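Local coordinates for protein cellulase (Soil metagenome, PDB 5I2U) that hydrolyses cellulose as a halotolerant TIM-barrel enzyme of glycoside hydrolase family 5, probably by cleaving its beta-1,4-glycosidic bonds, at residues D128-N133 and I160-D165; E138-F143 and S176-A181. All blocks are in the same frame, centred on the assembly; numbering follows the deposited sequence.

Contact 1. Residues D128-N133 and I160-D165; sequences DFHAHN and IWNEPD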
# COMPACT_ATOMS: atom_id res chain seq x y z
N ASP A 128 -4.13 3.25 4.70
CA ASP A 128 -4.74 3.35 3.38
C ASP A 128 -6.26 3.63 3.48
O ASP A 128 -7.03 2.84 4.01
CB ASP A 128 -4.39 2.09 2.54
CG ASP A 128 -5.37 1.81 1.39
OD1 ASP A 128 -5.89 2.76 0.75
OD2 ASP A 128 -5.61 0.61 1.12
N PHE A 129 -6.63 4.80 2.96
CA PHE A 129 -7.99 5.28 2.86
C PHE A 129 -8.51 4.61 1.62
O PHE A 129 -8.35 5.11 0.51
CB PHE A 129 -7.93 6.80 2.72
CG PHE A 129 -9.24 7.48 2.90
CD1 PHE A 129 -9.73 7.74 4.18
CD2 PHE A 129 -9.97 7.90 1.79
CE1 PHE A 129 -10.93 8.40 4.35
CE2 PHE A 129 -11.17 8.56 1.95
CZ PHE A 129 -11.66 8.81 3.23
N HIS A 130 -9.11 3.44 1.83
CA HIS A 130 -9.35 2.48 0.77
C HIS A 130 -10.68 2.78 0.05
O HIS A 130 -11.69 2.09 0.23
CB HIS A 130 -9.29 1.06 1.33
CG HIS A 130 -9.01 0.01 0.30
ND1 HIS A 130 -7.73 -0.35 -0.07
CD2 HIS A 130 -9.85 -0.78 -0.41
CE1 HIS A 130 -7.79 -1.31 -0.98
NE2 HIS A 130 -9.07 -1.58 -1.20
N ALA A 131 -10.62 3.82 -0.77
CA ALA A 131 -11.75 4.38 -1.48
C ALA A 131 -11.56 4.23 -2.98
O ALA A 131 -10.43 4.26 -3.48
CB ALA A 131 -11.88 5.86 -1.15
N HIS A 132 -12.69 4.09 -3.68
CA HIS A 132 -12.77 4.32 -5.13
C HIS A 132 -13.37 5.69 -5.43
O HIS A 132 -12.86 6.42 -6.28
CB HIS A 132 -13.63 3.25 -5.82
CG HIS A 132 -13.02 1.88 -5.82
ND1 HIS A 132 -11.79 1.61 -6.39
CD2 HIS A 132 -13.49 0.70 -5.35
CE1 HIS A 132 -11.53 0.32 -6.26
NE2 HIS A 132 -12.55 -0.25 -5.64
N ASN A 133 -14.47 6.01 -4.75
CA ASN A 133 -15.11 7.32 -4.91
C ASN A 133 -14.34 8.40 -4.16
O ASN A 133 -13.43 8.10 -3.37
CB ASN A 133 -16.57 7.27 -4.45
CG ASN A 133 -17.41 6.34 -5.31
OD1 ASN A 133 -17.70 6.65 -6.46
ND2 ASN A 133 -17.77 5.17 -4.76
N ILE A 160 -3.60 8.27 0.56
CA ILE A 160 -4.76 9.15 0.73
C ILE A 160 -6.00 8.78 -0.09
O ILE A 160 -7.10 9.24 0.22
CB ILE A 160 -4.38 10.64 0.55
CG1 ILE A 160 -3.90 10.96 -0.87
CG2 ILE A 160 -3.30 11.02 1.55
CD1 ILE A 160 -3.81 12.44 -1.14
N TRP A 161 -5.83 7.96 -1.12
CA TRP A 161 -6.96 7.55 -1.95
C TRP A 161 -6.56 6.31 -2.74
O TRP A 161 -5.88 6.42 -3.77
CB TRP A 161 -7.37 8.69 -2.89
CG TRP A 161 -8.63 8.47 -3.66
CD1 TRP A 161 -9.35 7.31 -3.77
CD2 TRP A 161 -9.30 9.43 -4.46
NE1 TRP A 161 -10.43 7.50 -4.58
CE2 TRP A 161 -10.43 8.80 -5.02
CE3 TRP A 161 -9.06 10.78 -4.76
CZ2 TRP A 161 -11.33 9.47 -5.86
CZ3 TRP A 161 -9.95 11.45 -5.60
CH2 TRP A 161 -11.07 10.79 -6.14
N ASN A 162 -6.98 5.15 -2.24
CA ASN A 162 -6.55 3.85 -2.78
C ASN A 162 -6.53 3.79 -4.31
O ASN A 162 -5.47 3.71 -4.91
CB ASN A 162 -7.45 2.74 -2.24
CG ASN A 162 -7.25 1.41 -2.97
OD1 ASN A 162 -6.13 1.00 -3.23
ND2 ASN A 162 -8.34 0.77 -3.32
N GLU A 163 -7.72 3.84 -4.91
CA GLU A 163 -7.86 3.63 -6.33
C GLU A 163 -8.98 4.51 -6.84
O GLU A 163 -10.13 4.09 -6.90
CB GLU A 163 -8.16 2.15 -6.63
CG GLU A 163 -6.93 1.27 -6.75
CD GLU A 163 -7.25 -0.16 -7.16
OE1 GLU A 163 -8.42 -0.55 -7.23
OE2 GLU A 163 -6.29 -0.91 -7.40
N PRO A 164 -8.65 5.77 -7.19
CA PRO A 164 -9.60 6.56 -7.94
C PRO A 164 -9.88 5.84 -9.28
O PRO A 164 -8.93 5.40 -9.93
CB PRO A 164 -8.88 7.89 -8.17
CG PRO A 164 -7.67 7.88 -7.30
CD PRO A 164 -7.36 6.45 -6.99
N ASP A 165 -11.15 5.68 -9.63
CA ASP A 165 -11.54 5.04 -10.89
C ASP A 165 -11.83 6.08 -12.00
O ASP A 165 -10.91 6.50 -12.71
CB ASP A 165 -12.66 3.97 -10.74
CG ASP A 165 -13.82 4.41 -9.85
OD1 ASP A 165 -14.09 5.63 -9.71
OD2 ASP A 165 -14.49 3.51 -9.29
O HOH W 1 -16.53 5.08 -8.23
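Asn162, Glu163 and Pro164 form the Asn-Glu-Pro run characteristic of family 5 glycoside hydrolases, and the run lies beside Phe129 to His132 where the third barrel strand gives way to its loop. Two backbone bonds join the segments. Phe129 O takes two donors from opposite faces of its plane, Ala131 N, which closes the inverse gamma turn centred on His130, and Asn162 N (3.1 Å), so the turn is pinned to 160-165. Glu163 N donates to Ala131 O in a nearly straight bond (170°).

The amide of Asn162 lies flat over one face of the His130 ring, planes 14° apart, with ND2 3.2 Å from CE1. The ring is fixed from its edge by ND1, which donates to Asp128 OD2 at 2.6 Å. Asparagine suits this place because its flat amide can cover the ring while OD1 still bonds to Arg89, which also grips Asp128 OD2. In the parallel eight-stranded barrel these groups stand at the C-terminal ends of strands three and four, where family 5 enzymes hold their active site; Glu163 OE2 is hydrogen-bonded to His222 ND1.

His132 turns its ring edge to the second segment: ND1 donates to a lone pair of Glu163 O at 3.0 Å. Trp161, CG anti to its own nitrogen (chi1 -172°), swings its indole back so that NE1 makes a weak 3.2 Å bond to His132 O.

Contact 2. Residues E138-F143 and S176-A181; sequences EAKTFF and SEEVIA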
# COMPACT_ATOMS: atom_id res chain seq x y z
N GLU A 138 -14.11 13.57 4.53
CA GLU A 138 -13.86 12.41 5.39
C GLU A 138 -12.35 12.13 5.46
O GLU A 138 -11.81 11.81 6.54
CB GLU A 138 -14.57 11.12 4.90
CG GLU A 138 -15.81 11.21 3.99
CD GLU A 138 -17.08 11.83 4.54
OE1 GLU A 138 -17.15 12.22 5.73
OE2 GLU A 138 -18.04 11.89 3.72
N ALA A 139 -11.70 12.23 4.29
CA ALA A 139 -10.25 12.03 4.19
C ALA A 139 -9.49 13.05 5.05
O ALA A 139 -8.60 12.68 5.81
CB ALA A 139 -9.79 12.10 2.74
N LYS A 140 -9.88 14.33 4.96
CA LYS A 140 -9.24 15.38 5.75
C LYS A 140 -9.39 15.15 7.24
O LYS A 140 -8.44 15.29 7.99
CB LYS A 140 -9.80 16.76 5.41
CG LYS A 140 -9.42 17.25 4.02
CD LYS A 140 -10.30 18.41 3.59
CE LYS A 140 -9.74 19.09 2.36
NZ LYS A 140 -10.52 20.28 1.93
N THR A 141 -10.59 14.78 7.68
CA THR A 141 -10.82 14.57 9.11
C THR A 141 -10.11 13.34 9.62
O THR A 141 -9.57 13.35 10.72
CB THR A 141 -12.30 14.40 9.40
OG1 THR A 141 -13.04 15.32 8.59
CG2 THR A 141 -12.65 14.58 10.87
N PHE A 142 -10.13 12.27 8.81
CA PHE A 142 -9.47 11.02 9.15
C PHE A 142 -7.95 11.23 9.22
O PHE A 142 -7.32 10.87 10.21
CB PHE A 142 -9.79 9.92 8.13
CG PHE A 142 -8.99 8.67 8.33
CD1 PHE A 142 -9.16 7.89 9.47
CD2 PHE A 142 -8.01 8.29 7.41
CE1 PHE A 142 -8.41 6.76 9.68
CE2 PHE A 142 -7.25 7.15 7.62
CZ PHE A 142 -7.46 6.38 8.76
N PHE A 143 -7.38 11.80 8.17
CA PHE A 143 -5.92 11.93 8.13
C PHE A 143 -5.37 12.95 9.14
O PHE A 143 -4.26 12.76 9.64
CB PHE A 143 -5.41 12.16 6.70
CG PHE A 143 -5.33 10.89 5.89
CD1 PHE A 143 -4.45 9.89 6.27
CD2 PHE A 143 -6.14 10.68 4.78
CE1 PHE A 143 -4.38 8.70 5.55
CE2 PHE A 143 -6.07 9.50 4.06
CZ PHE A 143 -5.19 8.51 4.45
N SER A 176 -6.01 15.76 -3.59
CA SER A 176 -4.70 15.42 -3.04
C SER A 176 -3.98 16.62 -2.44
O SER A 176 -3.46 16.53 -1.33
CB SER A 176 -3.84 14.76 -4.12
OG SER A 176 -4.41 13.51 -4.45
N GLU A 177 -3.95 17.74 -3.18
CA GLU A 177 -3.42 19.02 -2.65
C GLU A 177 -4.09 19.38 -1.32
O GLU A 177 -3.41 19.69 -0.34
CB GLU A 177 -3.63 20.17 -3.66
CG GLU A 177 -2.68 20.13 -4.86
CD GLU A 177 -3.12 20.97 -6.06
OE1 GLU A 177 -4.31 21.37 -6.16
OE2 GLU A 177 -2.27 21.23 -6.94
N GLU A 178 -5.41 19.29 -1.28
CA GLU A 178 -6.17 19.65 -0.09
C GLU A 178 -5.95 18.73 1.12
O GLU A 178 -5.82 19.21 2.24
CB GLU A 178 -7.66 19.75 -0.42
CG GLU A 178 -7.99 21.00 -1.23
CD GLU A 178 -9.47 21.13 -1.57
OE1 GLU A 178 -10.30 20.48 -0.91
OE2 GLU A 178 -9.78 21.89 -2.50
N VAL A 179 -5.87 17.42 0.88
CA VAL A 179 -5.59 16.45 1.95
C VAL A 179 -4.13 16.53 2.40
O VAL A 179 -3.85 16.49 3.60
CB VAL A 179 -5.95 15.00 1.51
CG1 VAL A 179 -5.51 13.98 2.55
CG2 VAL A 179 -7.45 14.89 1.27
N ILE A 180 -3.22 16.63 1.43
CA ILE A 180 -1.79 16.84 1.74
C ILE A 180 -1.60 18.08 2.61
O ILE A 180 -0.84 18.06 3.59
CB ILE A 180 -0.92 16.95 0.46
CG1 ILE A 180 -0.78 15.58 -0.22
CG2 ILE A 180 0.48 17.51 0.75
CD1 ILE A 180 -0.38 15.66 -1.68
N ALA A 181 -2.28 19.17 2.24
CA ALA A 181 -2.23 20.43 3.01
C ALA A 181 -2.59 20.21 4.46
O ALA A 181 -1.87 20.67 5.34
CB ALA A 181 -3.13 21.49 2.39
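Val179 points its two methyls at different residues of the facing helix, and so touches both Ala139 and Phe143. With CG1 anti to the backbone nitrogen (chi1 173°) and CG2 beside it, the fork is split: CG2 meets Ala139 CB at 3.9 Å, while CG1 lies 4.0 Å from Phe143 CD2, the valine and phenylalanine side chains meeting at a slant. A branched valine suits this place because one short residue serves two neighbours, and the small Ala139 lets the helices come near, their axes 9.3 Å apart. CD2 of Phe142, the preceding residue, sits over the centre of one face of the Phe143 ring.

On the more open flank, Lys140 reaches across beside this apolar patch. Its methylenes run extended beyond CG, CG itself lying 4.1 Å from Val179 CG2, and CE settles 3.5 Å from Glu178 CB. The ammonium then meets Glu178 OE1 at 2.9 Å in a salt bridge, approaching from above the carboxylate plane, 37° out of it. A long chain with a charged end suits this partly exposed edge of the helix pair, since its carbons add to the apolar contact while the charge stays at the surface.

The two helices run nearly parallel, 22° apart, as neighbours on the outside of the TIM barrel. Beneath them, Ala139 touches Phe129 of strand 124-130, and Val179 packs on Ile160 just past strand 156-159.

From the N terminus the chain enters strand 124-130 and its end, 128-133, then climbs into helix 136-150, which carries 138-143. It returns as strand 156-159, and the loop after it, 160-165, closes contact 1 around 26 intervening residues. Helix 169-186 then brings 176-181 against 138-143, closing contact 2 around 32. The loops cross, since the segments alternate. Two neighbouring strands and the helices that follow them are thus joined twice, by contact 1 at the C-terminal end of the barrel, where family 5 enzymes keep their active site, and by contact 2 outside. The layers meet where Phe143 CE2 lies 3.5 Å from Phe129 CB and where Ile160 CD1 packs against Ser176.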